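Local coordinates for protein transketolase (Campylobacter jejuni, PDB 3L84) that belongs to the transketolase family of thiamine diphosphate-binding enzymes and pairs two three-domain chains in one assembly, at residues V109-G114 with V120-G125; I397-A402 with R426-M431. All coordinates share one frame; numbering follows the deposited sequence.

Contact 1: residues V109-G114 with V120-G125; sequences VEIATG and VANAVG
Asn122 carries the helix side of this contact, and Ile111 covers most of it from the loop, with Thr113 adding a smaller touch. Entering helix segment 120-125, Val120 and Ala121 pack on helix 158-169, as Val124 does one turn further on, while Ala123 between them meets strand 146-151. Asn122, by contrast, points at the loop. Ile111 CD1 lies squarely over its amide, 3.5 Å from Asn122 CG, and Ile111 CD1 is also 3.8 Å from Asn122 CB. The branch methyl Ile111 CG2 grazes the root of the same side chain, at 4.2 Å from Asn122 CB. Ile111 reaches this far because its chain is extended: CG1 runs opposite the backbone N (chi1 -169°) and CD1 continues outward. The methyl of Thr113 meets the far end of the amide, while Thr113 OG1 turns to a hydrogen bond with Phe63 O, tying the loop to strand 60-63. The setting is the parallel alpha/beta fold of the thiamine diphosphate-binding domain, in which helix 118-137 lies on the chain path between the neighbouring strands 60-63 and 146-151. No hydrogen bond joins the two segments, so the amide is met here by van der Waals contact alone. Further along, Val124 is bonded through its N to Val120 O at 3.0 Å, and at Gly125 the N bonds Ala121 O as the helix runs on.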
loop_
_atom_site.group_PDB
_atom_site.type_symbol
_atom_site.label_atom_id
_atom_site.label_comp_id
_atom_site.label_asym_id
_atom_site.label_seq_id
_atom_site.Cartn_x
_atom_site.Cartn_y
_atom_site.Cartn_z
ATOM N N VAL A 109 -23.107 -12.070 -3.272
ATOM C CA VAL A 109 -21.839 -11.415 -3.539
ATOM C C VAL A 109 -20.748 -12.150 -2.756
ATOM O O VAL A 109 -20.780 -12.230 -1.521
ATOM C CB VAL A 109 -21.884 -9.946 -3.138
ATOM C CG1 VAL A 109 -20.482 -9.353 -3.182
ATOM C CG2 VAL A 109 -22.846 -9.160 -4.048
ATOM N N GLU A 110 -19.762 -12.688 -3.448
ATOM C CA GLU A 110 -18.782 -13.528 -2.791
ATOM C C GLU A 110 -17.819 -12.756 -1.913
ATOM O O GLU A 110 -17.385 -13.250 -0.869
ATOM C CB GLU A 110 -17.998 -14.352 -3.823
ATOM C CG GLU A 110 -18.841 -15.452 -4.511
ATOM C CD GLU A 110 -19.262 -16.587 -3.609
ATOM O OE1 GLU A 110 -18.712 -16.706 -2.490
ATOM O OE2 GLU A 110 -20.137 -17.357 -4.057
ATOM N N ILE A 111 -17.440 -11.589 -2.371
ATOM C CA ILE A 111 -16.420 -10.784 -1.700
ATOM C C ILE A 111 -16.593 -9.369 -2.179
ATOM O O ILE A 111 -17.039 -9.146 -3.300
ATOM C CB ILE A 111 -15.011 -11.382 -1.956
ATOM C CG1 ILE A 111 -13.937 -10.743 -1.059
ATOM C CG2 ILE A 111 -14.595 -11.231 -3.406
ATOM C CD1 ILE A 111 -12.769 -11.676 -0.771
ATOM N N ALA A 112 -16.341 -8.392 -1.321
ATOM C CA ALA A 112 -16.419 -7.012 -1.712
ATOM C C ALA A 112 -15.310 -6.676 -2.652
ATOM O O ALA A 112 -14.163 -7.047 -2.391
ATOM C CB ALA A 112 -16.362 -6.078 -0.458
ATOM N N THR A 113 -15.621 -6.013 -3.753
ATOM C CA THR A 113 -14.594 -5.598 -4.714
ATOM C C THR A 113 -14.851 -4.178 -5.142
ATOM O O THR A 113 -15.902 -3.626 -4.951
ATOM C CB THR A 113 -14.531 -6.517 -5.966
ATOM O OG1 THR A 113 -15.765 -6.443 -6.662
ATOM C CG2 THR A 113 -14.188 -7.993 -5.581
ATOM N N GLY A 114 -13.893 -3.602 -5.810
ATOM C CA GLY A 114 -13.972 -2.177 -6.155
ATOM C C GLY A 114 -12.572 -1.679 -6.443
ATOM O O GLY A 114 -12.242 -1.408 -7.586
ATOM N N VAL A 120 -8.848 -10.146 -8.376
ATOM C CA VAL A 120 -8.012 -11.170 -8.970
ATOM C C VAL A 120 -7.269 -11.941 -7.870
ATOM O O VAL A 120 -7.261 -13.183 -7.877
ATOM C CB VAL A 120 -6.998 -10.578 -9.982
ATOM C CG1 VAL A 120 -6.021 -11.669 -10.498
ATOM C CG2 VAL A 120 -7.758 -9.928 -11.173
ATOM N N ALA A 121 -6.668 -11.212 -6.911
ATOM C CA ALA A 121 -5.983 -11.859 -5.805
ATOM C C ALA A 121 -6.982 -12.615 -4.932
ATOM O O ALA A 121 -6.670 -13.682 -4.412
ATOM C CB ALA A 121 -5.181 -10.822 -4.987
ATOM N N ASN A 122 -8.175 -12.059 -4.703
ATOM C CA ASN A 122 -9.200 -12.773 -3.926
ATOM C C ASN A 122 -9.556 -14.095 -4.620
ATOM O O ASN A 122 -9.709 -15.130 -3.958
ATOM C CB ASN A 122 -10.486 -11.980 -3.838
ATOM C CG ASN A 122 -10.350 -10.646 -3.118
ATOM O OD1 ASN A 122 -9.564 -10.488 -2.138
ATOM N ND2 ASN A 122 -11.127 -9.704 -3.573
ATOM N N ALA A 123 -9.677 -14.061 -5.944
ATOM C CA ALA A 123 -10.045 -15.269 -6.649
ATOM C C ALA A 123 -8.953 -16.335 -6.545
ATOM O O ALA A 123 -9.241 -17.521 -6.365
ATOM C CB ALA A 123 -10.354 -14.954 -8.099
ATOM N N VAL A 124 -7.689 -15.919 -6.655
ATOM C CA VAL A 124 -6.580 -16.838 -6.385
ATOM C C VAL A 124 -6.707 -17.397 -4.984
ATOM O O VAL A 124 -6.494 -18.593 -4.749
ATOM C CB VAL A 124 -5.232 -16.147 -6.610
ATOM C CG1 VAL A 124 -4.066 -16.993 -6.031
ATOM C CG2 VAL A 124 -5.022 -15.851 -8.101
ATOM N N GLY A 125 -7.075 -16.538 -4.015
ATOM C CA GLY A 125 -7.258 -17.021 -2.674
ATOM C C GLY A 125 -8.397 -18.039 -2.514
ATOM O O GLY A 125 -8.247 -19.023 -1.799
#

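Contact 2: residues I397-A402 with R426-M431; sequences INNAFA and RIAALM
The amide of Asn399 presents one face to helix segment 426-431, and Ile427, Ala428 and Met431 all lie on that side. Ala428 CB stands tilted above the oxygen end, 3.4 Å from Asn399 OD1. Ile427 CB is similarly displaced over the nitrogen end, at 3.9 Å from Asn399 ND2, the two side chains crossing at about a right angle. Met431, a selenomethionine, comes in more directly above the middle of the group; the bend at its last torsion (chi3 -71°) swings the methyl inward, leaving Met431 CE 4.1 Å from Asn399 CB. The polar atoms of the amide are used at its ends: Asn399 OD1 accepts a hydrogen bond from His435 ND1, and Asn399 ND2 donates to Ala424 O, a turn back on the same helix that supplies the packing. The Phe401 ring has Ile397 O at its edge, in plane, and forms an edge-to-face pair with Phe407.

Segments 397-402 and 426-431 run in the same general direction, their axes 24° apart and 10.1 Å from each other at closest approach. Asn399 and Ala428 mark the nearest point of the backbones, where the CA atoms of Asn399 and Ala428 are 6.1 Å apart. Helices 391-404 and 418-431 come before and after strand 408-414 in the parallel sheet of the pyrimidine-binding domain. On the side of helix 418-431 turned from Asn399, Arg426 makes a salt bridge to Glu457 of the second subunit, and Ile427 packs on Thr452 of that subunit.

Turning the amide over would put its oxygen against Ala424 O, so the two partners probably fix its orientation, and a buried polar group is thereby satisfied among otherwise apolar neighbours.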
loop_
_atom_site.group_PDB
_atom_site.type_symbol
_atom_site.label_atom_id
_atom_site.label_comp_id
_atom_site.label_asym_id
_atom_site.label_seq_id
_atom_site.Cartn_x
_atom_site.Cartn_y
_atom_site.Cartn_z
ATOM N N ILE A 397 -5.547 -12.600 -0.582
ATOM C CA ILE A 397 -5.771 -14.068 -0.603
ATOM C C ILE A 397 -6.406 -14.519 0.699
ATOM O O ILE A 397 -7.385 -15.274 0.699
ATOM C CB ILE A 397 -4.428 -14.817 -0.840
ATOM C CG1 ILE A 397 -4.045 -14.738 -2.310
ATOM C CG2 ILE A 397 -4.463 -16.278 -0.330
ATOM C CD1 ILE A 397 -2.597 -15.045 -2.658
ATOM N N ASN A 398 -5.887 -14.025 1.823
ATOM C CA ASN A 398 -6.442 -14.419 3.109
ATOM C C ASN A 398 -7.818 -13.823 3.362
ATOM O O ASN A 398 -8.631 -14.441 4.056
ATOM C CB ASN A 398 -5.457 -14.093 4.223
ATOM C CG ASN A 398 -4.413 -15.166 4.440
ATOM O OD1 ASN A 398 -3.373 -14.889 5.141
ATOM N ND2 ASN A 398 -4.641 -16.330 3.957
ATOM N N ASN A 399 -8.151 -12.683 2.740
ATOM C CA ASN A 399 -9.540 -12.203 2.779
ATOM C C ASN A 399 -10.475 -13.250 2.184
ATOM O O ASN A 399 -11.568 -13.486 2.698
ATOM C CB ASN A 399 -9.688 -10.885 2.030
ATOM C CG ASN A 399 -9.132 -9.698 2.746
ATOM O OD1 ASN A 399 -8.844 -9.730 3.935
ATOM N ND2 ASN A 399 -8.983 -8.596 1.997
ATOM N N ALA A 400 -10.041 -13.901 1.109
ATOM C CA ALA A 400 -10.813 -14.957 0.506
ATOM C C ALA A 400 -10.828 -16.233 1.351
ATOM O O ALA A 400 -11.884 -16.859 1.452
ATOM C CB ALA A 400 -10.288 -15.240 -0.934
ATOM N N PHE A 401 -9.714 -16.619 1.953
ATOM C CA PHE A 401 -9.734 -17.731 2.901
ATOM C C PHE A 401 -10.790 -17.478 3.958
ATOM O O PHE A 401 -11.502 -18.397 4.368
ATOM C CB PHE A 401 -8.376 -17.972 3.590
ATOM C CG PHE A 401 -7.427 -18.893 2.858
ATOM C CD1 PHE A 401 -6.629 -18.457 1.831
ATOM C CD2 PHE A 401 -7.359 -20.236 3.231
ATOM C CE1 PHE A 401 -5.763 -19.325 1.183
ATOM C CE2 PHE A 401 -6.487 -21.113 2.585
ATOM C CZ PHE A 401 -5.684 -20.655 1.578
ATOM N N ALA A 402 -10.869 -16.264 4.481
ATOM C CA ALA A 402 -11.837 -15.935 5.519
ATOM C C ALA A 402 -13.292 -16.005 5.046
ATOM O O ALA A 402 -14.194 -16.230 5.859
ATOM C CB ALA A 402 -11.517 -14.535 6.085
ATOM N N ARG A 426 -8.182 -3.026 4.502
ATOM C CA ARG A 426 -9.371 -2.224 4.515
ATOM C C ARG A 426 -10.574 -3.010 4.021
ATOM O O ARG A 426 -11.673 -2.819 4.559
ATOM C CB ARG A 426 -9.160 -0.985 3.654
ATOM C CG ARG A 426 -10.129 0.117 3.970
ATOM C CD ARG A 426 -9.906 1.375 3.082
ATOM N NE ARG A 426 -10.576 2.536 3.655
ATOM C CZ ARG A 426 -11.717 3.058 3.232
ATOM N NH1 ARG A 426 -12.355 2.559 2.198
ATOM N NH2 ARG A 426 -12.200 4.118 3.862
ATOM N N ILE A 427 -10.414 -3.864 3.018
ATOM C CA ILE A 427 -11.512 -4.718 2.576
ATOM C C ILE A 427 -11.919 -5.692 3.686
ATOM O O ILE A 427 -13.122 -5.953 3.882
ATOM C CB ILE A 427 -11.156 -5.460 1.282
ATOM C CG1 ILE A 427 -10.940 -4.492 0.122
ATOM C CG2 ILE A 427 -12.236 -6.492 0.930
ATOM C CD1 ILE A 427 -12.278 -3.964 -0.474
ATOM N N ALA A 428 -10.972 -6.248 4.415
ATOM C CA ALA A 428 -11.311 -7.086 5.570
ATOM C C ALA A 428 -12.201 -6.333 6.543
ATOM O O ALA A 428 -13.188 -6.870 7.077
ATOM C CB ALA A 428 -10.042 -7.590 6.249
ATOM N N ALA A 429 -11.831 -5.091 6.841
ATOM C CA ALA A 429 -12.585 -4.243 7.741
ATOM C C ALA A 429 -13.965 -3.929 7.199
ATOM O O ALA A 429 -14.970 -4.022 7.925
ATOM C CB ALA A 429 -11.788 -2.980 8.038
ATOM N N LEU A 430 -14.059 -3.554 5.931
ATOM C CA LEU A 430 -15.341 -3.262 5.290
ATOM C C LEU A 430 -16.291 -4.431 5.408
ATOM O O LEU A 430 -17.492 -4.242 5.638
ATOM C CB LEU A 430 -15.103 -2.900 3.810
ATOM C CG LEU A 430 -14.653 -1.436 3.601
ATOM C CD1 LEU A 430 -13.828 -1.284 2.292
ATOM C CD2 LEU A 430 -15.843 -0.469 3.625
HETATM N N MSE A 431 -15.779 -5.653 5.217
HETATM C CA MSE A 431 -16.616 -6.860 5.251
HETATM C C MSE A 431 -16.835 -7.416 6.665
HETATM O O MSE A 431 -17.696 -8.256 6.861
HETATM C CB MSE A 431 -15.947 -7.977 4.460
HETATM C CG MSE A 431 -15.866 -7.727 2.975
HETATM SE SE MSE A 431 -15.429 -9.333 1.967
HETATM C CE MSE A 431 -13.564 -9.575 2.466
#

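In the fold
Contacts 1 and 2 lie side by side in the middle of the chain, their centres about 9 Å apart, and each belongs to a different thiamine diphosphate-binding family domain. Helices 118-137 and 391-404 meet closely: Asn122 O is 3.1 Å from Ala400 CB, and Ala121 O packs on Ile397. Selenomethionine Met431 bridges the pair on another side, its SE 3.7 Å from Ile111 CG1, so both Ile111 and Met431 serve two contacts. The segments thus help join the two domains within one subunit, while Arg426 carries contact 2 on to the second subunit. In relatives of this family the cofactor sites lie between subunits.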